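PDB 4QT6: probable E3 ubiquitin-protein ligase HERC1 from Homo sapiens, which is probably an E3 ubiquitin ligase that attaches ubiquitin to target proteins through a HECT domain, and is represented here by its SPRY domain, a likely protein-interaction module. Local coordinates for residues Gly33-Gly37 / Leu108-Ala112; Gly51-Thr55 / Arg79-Gly83; His69-Met75 / Tyr86-Glu90. All coordinates share one frame; numbering follows the deposited sequence.

Interaction 1. Residues Gly33-Gly37 / Leu108-Ala112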
loop_
_atom_site.group_PDB
_atom_site.type_symbol
_atom_site.label_atom_id
_atom_site.label_comp_id
_atom_site.label_asym_id
_atom_site.label_seq_id
_atom_site.Cartn_x
_atom_site.Cartn_y
_atom_site.Cartn_z
ATOM N N GLY A 33 -11.592 -7.767 1.275
ATOM C CA GLY A 33 -10.786 -8.205 0.151
ATOM C C GLY A 33 -11.534 -8.054 -1.150
ATOM O O GLY A 33 -12.776 -7.967 -1.169
ATOM N N VAL A 34 -10.769 -8.022 -2.241
ATOM C CA VAL A 34 -11.299 -7.928 -3.594
ATOM C C VAL A 34 -11.052 -9.258 -4.310
ATOM O O VAL A 34 -9.914 -9.742 -4.322
ATOM C CB VAL A 34 -10.620 -6.776 -4.361
ATOM C CG1 VAL A 34 -11.216 -6.604 -5.758
ATOM C CG2 VAL A 34 -10.758 -5.476 -3.587
ATOM N N THR A 35 -12.099 -9.831 -4.913
ATOM C CA THR A 35 -11.978 -11.162 -5.528
ATOM C C THR A 35 -12.342 -11.249 -7.000
ATOM O O THR A 35 -12.132 -12.295 -7.641
ATOM C CB THR A 35 -12.796 -12.203 -4.751
ATOM O OG1 THR A 35 -14.127 -11.719 -4.582
ATOM C CG2 THR A 35 -12.196 -12.436 -3.401
ATOM N N SER A 36 -12.911 -10.190 -7.560
ATOM C CA SER A 36 -13.173 -10.141 -9.000
ATOM C C SER A 36 -13.331 -8.687 -9.443
ATOM O O SER A 36 -13.272 -7.748 -8.622
ATOM C CB SER A 36 -14.428 -10.948 -9.346
ATOM O OG SER A 36 -15.604 -10.373 -8.822
ATOM N N GLY A 37 -13.571 -8.482 -10.730
ATOM C CA GLY A 37 -13.889 -7.151 -11.206
ATOM C C GLY A 37 -12.747 -6.174 -11.012
ATOM O O GLY A 37 -11.577 -6.526 -11.205
ATOM N N LEU A 108 -7.102 -1.727 -8.667
ATOM C CA LEU A 108 -6.899 -3.158 -8.653
ATOM C C LEU A 108 -7.907 -3.780 -9.600
ATOM O O LEU A 108 -9.110 -3.841 -9.308
ATOM C CB LEU A 108 -7.058 -3.724 -7.236
ATOM C CG LEU A 108 -6.977 -5.232 -7.124
ATOM C CD1 LEU A 108 -5.611 -5.750 -7.596
ATOM C CD2 LEU A 108 -7.306 -5.664 -5.701
ATOM N N ASP A 109 -7.403 -4.255 -10.737
ATOM C CA ASP A 109 -8.248 -4.810 -11.800
ATOM C C ASP A 109 -8.044 -6.321 -11.830
ATOM O O ASP A 109 -7.066 -6.821 -12.395
ATOM C CB ASP A 109 -7.890 -4.146 -13.135
ATOM C CG ASP A 109 -8.864 -4.504 -14.251
ATOM O OD1 ASP A 109 -9.517 -5.548 -14.137
ATOM O OD2 ASP A 109 -8.966 -3.723 -15.216
HETATM N N MSE A 110 -8.956 -7.040 -11.190
HETATM C CA MSE A 110 -8.814 -8.485 -11.021
HETATM C C MSE A 110 -9.204 -9.246 -12.264
HETATM O O MSE A 110 -8.917 -10.448 -12.379
HETATM C CB MSE A 110 -9.622 -8.997 -9.849
HETATM C CG MSE A 110 -9.351 -8.279 -8.539
HETATM SE SE MSE A 110 -7.617 -8.906 -7.858
HETATM C CE MSE A 110 -8.270 -10.655 -7.236
ATOM N N GLU A 111 -9.911 -8.581 -13.169
ATOM C CA GLU A 111 -10.275 -9.177 -14.458
ATOM C C GLU A 111 -9.055 -9.158 -15.385
ATOM O O GLU A 111 -8.643 -10.198 -15.887
ATOM C CB GLU A 111 -11.473 -8.433 -15.068
ATOM C CG GLU A 111 -11.895 -8.906 -16.453
ATOM C CD GLU A 111 -12.278 -10.372 -16.508
ATOM O OE1 GLU A 111 -12.285 -10.934 -17.627
ATOM O OE2 GLU A 111 -12.556 -10.969 -15.447
ATOM N N ALA A 112 -8.466 -7.982 -15.581
ATOM C CA ALA A 112 -7.242 -7.816 -16.390
ATOM C C ALA A 112 -5.970 -8.243 -15.672
ATOM O O ALA A 112 -4.929 -8.353 -16.321
ATOM C CB ALA A 112 -7.083 -6.385 -16.849
#
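The carbonyl of Gly37 is gripped by two consecutive backbone amides at the turn that follows Asp109. Met110 N donates to Gly37 O at 2.7 Å and stands almost straight ahead of the carbonyl, with a C=O...N angle of 169°. Glu111 N reaches Gly37 O at 3.3 Å, from a more bent direction, so a single acceptor fastens two successive peptides. The turn is also braced from within. Ala112 N donates to Asp109 OD1 at 3.0 Å, an Asx motif in which the oxygen is met from above the carboxylate plane, 62° out of it. The Glu111 N-H is divided between Gly37 O across the contact and, weakly, Asp109 OD1 in its own turn.

Behind these bonds lies an apolar layer. Val34 and Leu108 reach toward each other tip to tip, Val34 CB lying 3.7 Å from Leu108 CD2. Met110, present as selenomethionine, crosses Val34 obliquely and sets its CG 3.7 Å from Val34 CG1. Two successive bends (chi2 and chi3 both -75°) then fold its chain back, which carries the terminal CE to 3.5 Å from Val34 O. Leu136 touches both Leu108 and Met110 and is joined through its backbone to Val34.

Leu108 is backbone-bonded to Tyr39, which places the Gly37 bonds just beyond the paired part of strands 38-47 and 103-109. The contact thus ties the loop entering strand 38-47 to the turn of the hairpin formed by strands 103-109 and 114-119, within the antiparallel seven-stranded sheet of the SPRY beta-sandwich.

Interaction 2. Residues Gly51-Thr55 / Arg79-Gly83; sequences GNEGT and RAYSG. With ARF (formamide), chain B; ARF (formamide), chain G.
Glu53 and Tyr81 meet in a small polar pocket between two loops of the SPRY domain, where formamide is bound. The formamide of chain B spans the two loops. Its nitrogen donates to Asn52 OD1 at 3.0 Å and to Glu53 O at 2.8 Å, while Arg79 NH2 donates to its oxygen at 3.0 Å in a nearly straight bond (177°). The extended Arg79 chain is steadied further along its guanidinium, where NE bonds to Tyr143 OH and NH1 to Tyr86 OH. Tyr143, whose OH is also hydrogen-bonded to formamide, completes the pocket. Tyr81 lays one ring face against the chain B formamide, whose carbon is 3.3 Å from Tyr81 CG. The rim of the same ring meets Gly51 O, in the ring plane and 3.4 Å from CE1, and Glu53 OE1 lies near its edge at CD1. A water donates to both Glu53 OE1 and Tyr81 O, and Glu53 OE2 accepts from Gly51 N besides bonding to Thr99 OG1.

Deeper in, Ala80 N donates to Thr55 O at 2.9 Å, and a second water links that carbonyl to Tyr81 N. Ala80 CB packs 3.8 Å from Glu53 CB. The nitrogen of a second formamide, of chain G, donates to Asn52 O. Loops at one end of the beta-sandwich commonly form the partner-binding surface of SPRY domains; a pocket that takes a small amide is consistent with, though no proof of, such a role.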
loop_
_atom_site.group_PDB
_atom_site.type_symbol
_atom_site.label_atom_id
_atom_site.label_comp_id
_atom_site.label_asym_id
_atom_site.label_seq_id
_atom_site.Cartn_x
_atom_site.Cartn_y
_atom_site.Cartn_z
ATOM N N GLY A 51 11.401 13.405 2.660
ATOM C CA GLY A 51 12.767 13.125 2.203
ATOM C C GLY A 51 13.453 11.919 2.819
ATOM O O GLY A 51 14.605 11.643 2.508
ATOM N N ASN A 52 12.781 11.195 3.710
ATOM C CA ASN A 52 13.350 9.984 4.285
ATOM C C ASN A 52 12.211 9.053 4.670
ATOM O O ASN A 52 12.129 8.569 5.797
ATOM C CB ASN A 52 14.212 10.321 5.501
ATOM C CG ASN A 52 15.003 9.135 6.014
ATOM O OD1 ASN A 52 15.436 8.257 5.251
ATOM N ND2 ASN A 52 15.201 9.101 7.317
ATOM N N GLU A 53 11.345 8.807 3.694
ATOM C CA GLU A 53 10.078 8.099 3.944
ATOM C C GLU A 53 10.340 6.629 4.197
ATOM O O GLU A 53 11.379 6.088 3.781
ATOM C CB GLU A 53 9.116 8.276 2.767
ATOM C CG GLU A 53 8.546 9.673 2.610
ATOM C CD GLU A 53 9.479 10.649 1.902
ATOM O OE1 GLU A 53 10.571 10.245 1.472
ATOM O OE2 GLU A 53 9.119 11.831 1.794
ATOM N N GLY A 54 9.386 5.982 4.877
ATOM C CA GLY A 54 9.504 4.594 5.288
ATOM C C GLY A 54 8.274 3.759 4.957
ATOM O O GLY A 54 8.097 2.697 5.499
ATOM N N THR A 55 7.434 4.275 4.067
ATOM C CA THR A 55 6.144 3.665 3.703
ATOM C C THR A 55 6.143 3.082 2.301
ATOM O O THR A 55 6.688 3.696 1.363
ATOM C CB THR A 55 5.066 4.750 3.731
ATOM O OG1 THR A 55 4.981 5.282 5.055
ATOM C CG2 THR A 55 3.690 4.221 3.294
ATOM N N ARG A 79 6.698 2.346 -3.297
ATOM C CA ARG A 79 7.516 2.946 -2.234
ATOM C C ARG A 79 7.549 4.479 -2.292
ATOM O O ARG A 79 7.906 5.074 -3.333
ATOM C CB ARG A 79 8.931 2.363 -2.349
ATOM C CG ARG A 79 9.942 2.845 -1.335
ATOM C CD ARG A 79 11.248 2.090 -1.538
ATOM N NE ARG A 79 12.360 2.652 -0.779
ATOM C CZ ARG A 79 13.647 2.513 -1.107
ATOM N NH1 ARG A 79 14.005 1.829 -2.202
ATOM N NH2 ARG A 79 14.577 3.070 -0.338
ATOM N N ALA A 80 7.197 5.121 -1.166
ATOM C CA ALA A 80 7.074 6.560 -1.098
ATOM C C ALA A 80 8.391 7.255 -1.438
ATOM O O ALA A 80 8.422 8.186 -2.242
ATOM C CB ALA A 80 6.610 6.972 0.285
ATOM N N TYR A 81 9.464 6.777 -0.827
ATOM C CA TYR A 81 10.748 7.490 -0.851
ATOM C C TYR A 81 11.301 7.684 -2.261
ATOM O O TYR A 81 11.821 8.748 -2.567
ATOM C CB TYR A 81 11.769 6.742 -0.001
ATOM C CG TYR A 81 13.169 7.296 -0.127
ATOM C CD1 TYR A 81 13.496 8.499 0.459
ATOM C CD2 TYR A 81 14.134 6.640 -0.871
ATOM C CE1 TYR A 81 14.767 9.032 0.332
ATOM C CE2 TYR A 81 15.418 7.163 -1.002
ATOM C CZ TYR A 81 15.722 8.358 -0.384
ATOM O OH TYR A 81 16.993 8.911 -0.495
ATOM N N SER A 82 11.186 6.649 -3.082
ATOM C CA SER A 82 11.805 6.583 -4.404
ATOM C C SER A 82 10.850 6.406 -5.584
ATOM O O SER A 82 11.264 6.503 -6.750
ATOM C CB SER A 82 12.757 5.396 -4.402
ATOM O OG SER A 82 12.061 4.187 -4.101
ATOM N N GLY A 83 9.588 6.070 -5.319
ATOM C CA GLY A 83 8.691 5.693 -6.399
ATOM C C GLY A 83 8.892 4.286 -6.963
ATOM O O GLY A 83 8.189 3.908 -7.904
HETATM N N ARF B . 14.067 6.549 3.246
HETATM C C ARF B . 14.536 5.625 2.410
HETATM O O ARF B . 13.830 4.699 2.040
HETATM N N ARF G . 12.237 6.291 7.533
HETATM C C ARF G . 12.951 5.509 6.712
HETATM O O ARF G . 13.397 4.442 7.112
HETATM O O HOH W 1 11.516 11.202 -1.017
HETATM O O HOH W 2 9.140 5.017 1.520
#

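Interaction 3. Residues His69-Met75 / Tyr86-Glu90; sequences HRTTSDM and YHNGE
His69 and Tyr86 form a T-shaped pair at the border of the six-stranded sheet of the SPRY sandwich, where the loop before strand 75-79 lies over the turn that leaves edge strand 84-86. The edge of His69 points at the face of Tyr86, CD2 standing over the ring centre, with the planes 79° apart. His69 CG lies between the backbone N and the carbonyl carbon (chi1 67°), which sets the imidazole alongside the tyrosine.

At the turn, Asn88 N donates to Thr72 O at 2.8 Å. A water adds a second link: it donates to His69 O and Thr72 O and accepts from Gly89 N, while Gly89 CA makes a CA-H...O contact of 3.3 Å with Arg70 O. Thr72 OG1 in turn accepts from Asp74 N in an ST turn and is bonded to Asp66 O, so the hydroxyl bonds to the backbone both ahead of it and behind it in the chain. His87 ND1 donates to Met75 O at 2.7 Å; the acceptor lies in the imidazole plane, and this fixes the ring's rotation, with Trp76 stacked on it, though ND1 stands above the plane of the Met75 carbonyl.

Outermost, Arg70 and Glu90 run side by side into a salt bridge. Tyr86 OH, which also has Arg79 as partner, makes a weak bond to Glu90 OE1, and Arg70 NH1 meets Glu90 OE1 at 3.2 Å from above the carboxylate plane.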
loop_
_atom_site.group_PDB
_atom_site.type_symbol
_atom_site.label_atom_id
_atom_site.label_comp_id
_atom_site.label_asym_id
_atom_site.label_seq_id
_atom_site.Cartn_x
_atom_site.Cartn_y
_atom_site.Cartn_z
ATOM N N HIS A 69 9.706 -5.634 1.703
ATOM C CA HIS A 69 9.437 -5.110 0.367
ATOM C C HIS A 69 10.449 -5.582 -0.678
ATOM O O HIS A 69 10.085 -5.726 -1.838
ATOM C CB HIS A 69 9.274 -3.580 0.350
ATOM C CG HIS A 69 10.520 -2.826 0.674
ATOM N ND1 HIS A 69 11.075 -2.810 1.934
ATOM C CD2 HIS A 69 11.297 -2.026 -0.089
ATOM C CE1 HIS A 69 12.154 -2.051 1.928
ATOM N NE2 HIS A 69 12.315 -1.569 0.710
ATOM N N ARG A 70 11.696 -5.848 -0.273
ATOM C CA ARG A 70 12.740 -6.270 -1.210
ATOM C C ARG A 70 12.554 -7.691 -1.748
ATOM O O ARG A 70 13.067 -8.012 -2.827
ATOM C CB ARG A 70 14.117 -6.138 -0.541
ATOM C CG ARG A 70 14.485 -4.714 -0.185
ATOM C CD ARG A 70 15.542 -4.159 -1.110
ATOM N NE ARG A 70 15.781 -2.743 -0.841
ATOM C CZ ARG A 70 15.848 -1.784 -1.763
ATOM N NH1 ARG A 70 15.712 -2.057 -3.059
ATOM N NH2 ARG A 70 16.073 -0.529 -1.384
ATOM N N THR A 71 11.829 -8.540 -1.010
ATOM C CA THR A 71 11.654 -9.947 -1.370
ATOM C C THR A 71 10.216 -10.427 -1.545
ATOM O O THR A 71 9.985 -11.419 -2.226
ATOM C CB THR A 71 12.316 -10.882 -0.349
ATOM O OG1 THR A 71 11.712 -10.727 0.947
ATOM C CG2 THR A 71 13.788 -10.570 -0.252
ATOM N N THR A 72 9.248 -9.740 -0.931
ATOM C CA THR A 72 7.916 -10.304 -0.842
ATOM C C THR A 72 7.224 -10.564 -2.189
ATOM O O THR A 72 7.285 -9.749 -3.087
ATOM C CB THR A 72 6.968 -9.412 0.020
ATOM O OG1 THR A 72 5.714 -10.077 0.178
ATOM C CG2 THR A 72 6.777 -8.070 -0.584
ATOM N N SER A 73 6.599 -11.730 -2.274
ATOM C CA SER A 73 5.625 -12.065 -3.318
ATOM C C SER A 73 4.201 -12.119 -2.756
ATOM O O SER A 73 3.257 -12.405 -3.495
ATOM C CB SER A 73 6.005 -13.410 -3.959
ATOM O OG SER A 73 7.213 -13.254 -4.709
ATOM N N ASP A 74 4.044 -11.825 -1.460
ATOM C CA ASP A 74 2.704 -11.737 -0.866
ATOM C C ASP A 74 2.064 -10.390 -1.155
ATOM O O ASP A 74 0.824 -10.292 -1.156
ATOM C CB ASP A 74 2.750 -11.967 0.642
ATOM C CG ASP A 74 2.977 -13.413 1.005
ATOM O OD1 ASP A 74 2.603 -14.309 0.203
ATOM O OD2 ASP A 74 3.508 -13.639 2.108
HETATM N N MSE A 75 2.896 -9.389 -1.402
HETATM C CA MSE A 75 2.460 -8.000 -1.598
HETATM C C MSE A 75 2.941 -7.455 -2.918
HETATM O O MSE A 75 3.937 -7.918 -3.502
HETATM C CB MSE A 75 2.952 -7.095 -0.465
HETATM C CG MSE A 75 2.666 -7.713 0.898
HETATM SE SE MSE A 75 3.221 -6.434 2.307
HETATM C CE MSE A 75 2.004 -7.103 3.683
ATOM N N TYR A 86 7.673 -3.013 -6.116
ATOM C CA TYR A 86 8.188 -4.247 -5.543
ATOM C C TYR A 86 7.150 -5.334 -5.674
ATOM O O TYR A 86 5.999 -5.176 -5.255
ATOM C CB TYR A 86 8.566 -4.076 -4.057
ATOM C CG TYR A 86 9.671 -3.065 -3.903
ATOM C CD1 TYR A 86 9.390 -1.720 -3.822
ATOM C CD2 TYR A 86 11.004 -3.458 -3.938
ATOM C CE1 TYR A 86 10.392 -0.772 -3.744
ATOM C CE2 TYR A 86 12.018 -2.520 -3.869
ATOM C CZ TYR A 86 11.715 -1.184 -3.767
ATOM O OH TYR A 86 12.719 -0.240 -3.720
ATOM N N HIS A 87 7.551 -6.424 -6.312
ATOM C CA HIS A 87 6.839 -7.670 -6.227
ATOM C C HIS A 87 7.817 -8.759 -6.671
ATOM O O HIS A 87 8.297 -8.716 -7.793
ATOM C CB HIS A 87 5.569 -7.695 -7.094
ATOM C CG HIS A 87 4.850 -8.988 -6.974
ATOM N ND1 HIS A 87 4.135 -9.337 -5.847
ATOM C CD2 HIS A 87 4.812 -10.065 -7.795
ATOM C CE1 HIS A 87 3.685 -10.566 -5.982
ATOM N NE2 HIS A 87 4.064 -11.022 -7.160
ATOM N N ASN A 88 8.126 -9.691 -5.791
ATOM C CA ASN A 88 9.203 -10.666 -6.057
ATOM C C ASN A 88 10.475 -9.892 -6.411
ATOM O O ASN A 88 11.219 -10.266 -7.335
ATOM C CB ASN A 88 8.800 -11.630 -7.176
ATOM C CG ASN A 88 9.770 -12.780 -7.332
ATOM O OD1 ASN A 88 10.318 -13.269 -6.354
ATOM N ND2 ASN A 88 9.966 -13.227 -8.571
ATOM N N GLY A 89 10.704 -8.789 -5.701
ATOM C CA GLY A 89 11.858 -7.940 -5.924
ATOM C C GLY A 89 11.544 -6.606 -6.549
ATOM O O GLY A 89 10.421 -6.365 -7.013
ATOM N N GLU A 90 12.538 -5.728 -6.576
ATOM C CA GLU A 90 12.404 -4.401 -7.150
ATOM C C GLU A 90 12.256 -4.507 -8.647
ATOM O O GLU A 90 13.031 -5.222 -9.323
ATOM C CB GLU A 90 13.613 -3.507 -6.827
ATOM C CG GLU A 90 13.409 -2.034 -7.162
ATOM C CD GLU A 90 14.558 -1.149 -6.701
ATOM O OE1 GLU A 90 14.474 -0.554 -5.597
ATOM O OE2 GLU A 90 15.562 -1.046 -7.447
HETATM O O HOH W 3 9.131 -7.725 -3.574
#

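Overall arrangement
Interactions 2 and 3 adjoin, their centres about 16 Å apart, and their segments alternate along the chain: strand 75-79 runs from 69-75 into 79-83, and strand 84-86 from 79-83 into 86-90. They join where Arg79 NH1 lies 2.9 Å from Tyr86 OH, so a residue of interaction 3 probably acts as a second shell for the formamide-binding arginine. Arg79 NH1 also lies 3.2 Å from Arg70 NH2, a like-charge approach that the nearby Glu90 carboxylate may offset. Interaction 1 stands apart, its centre about 27 Å from that of interaction 2, on the opposite side of the chain's centre, and about 20 Å from that of interaction 3. It closes a long loop enclosing both, and Val34 borders a separate formamide.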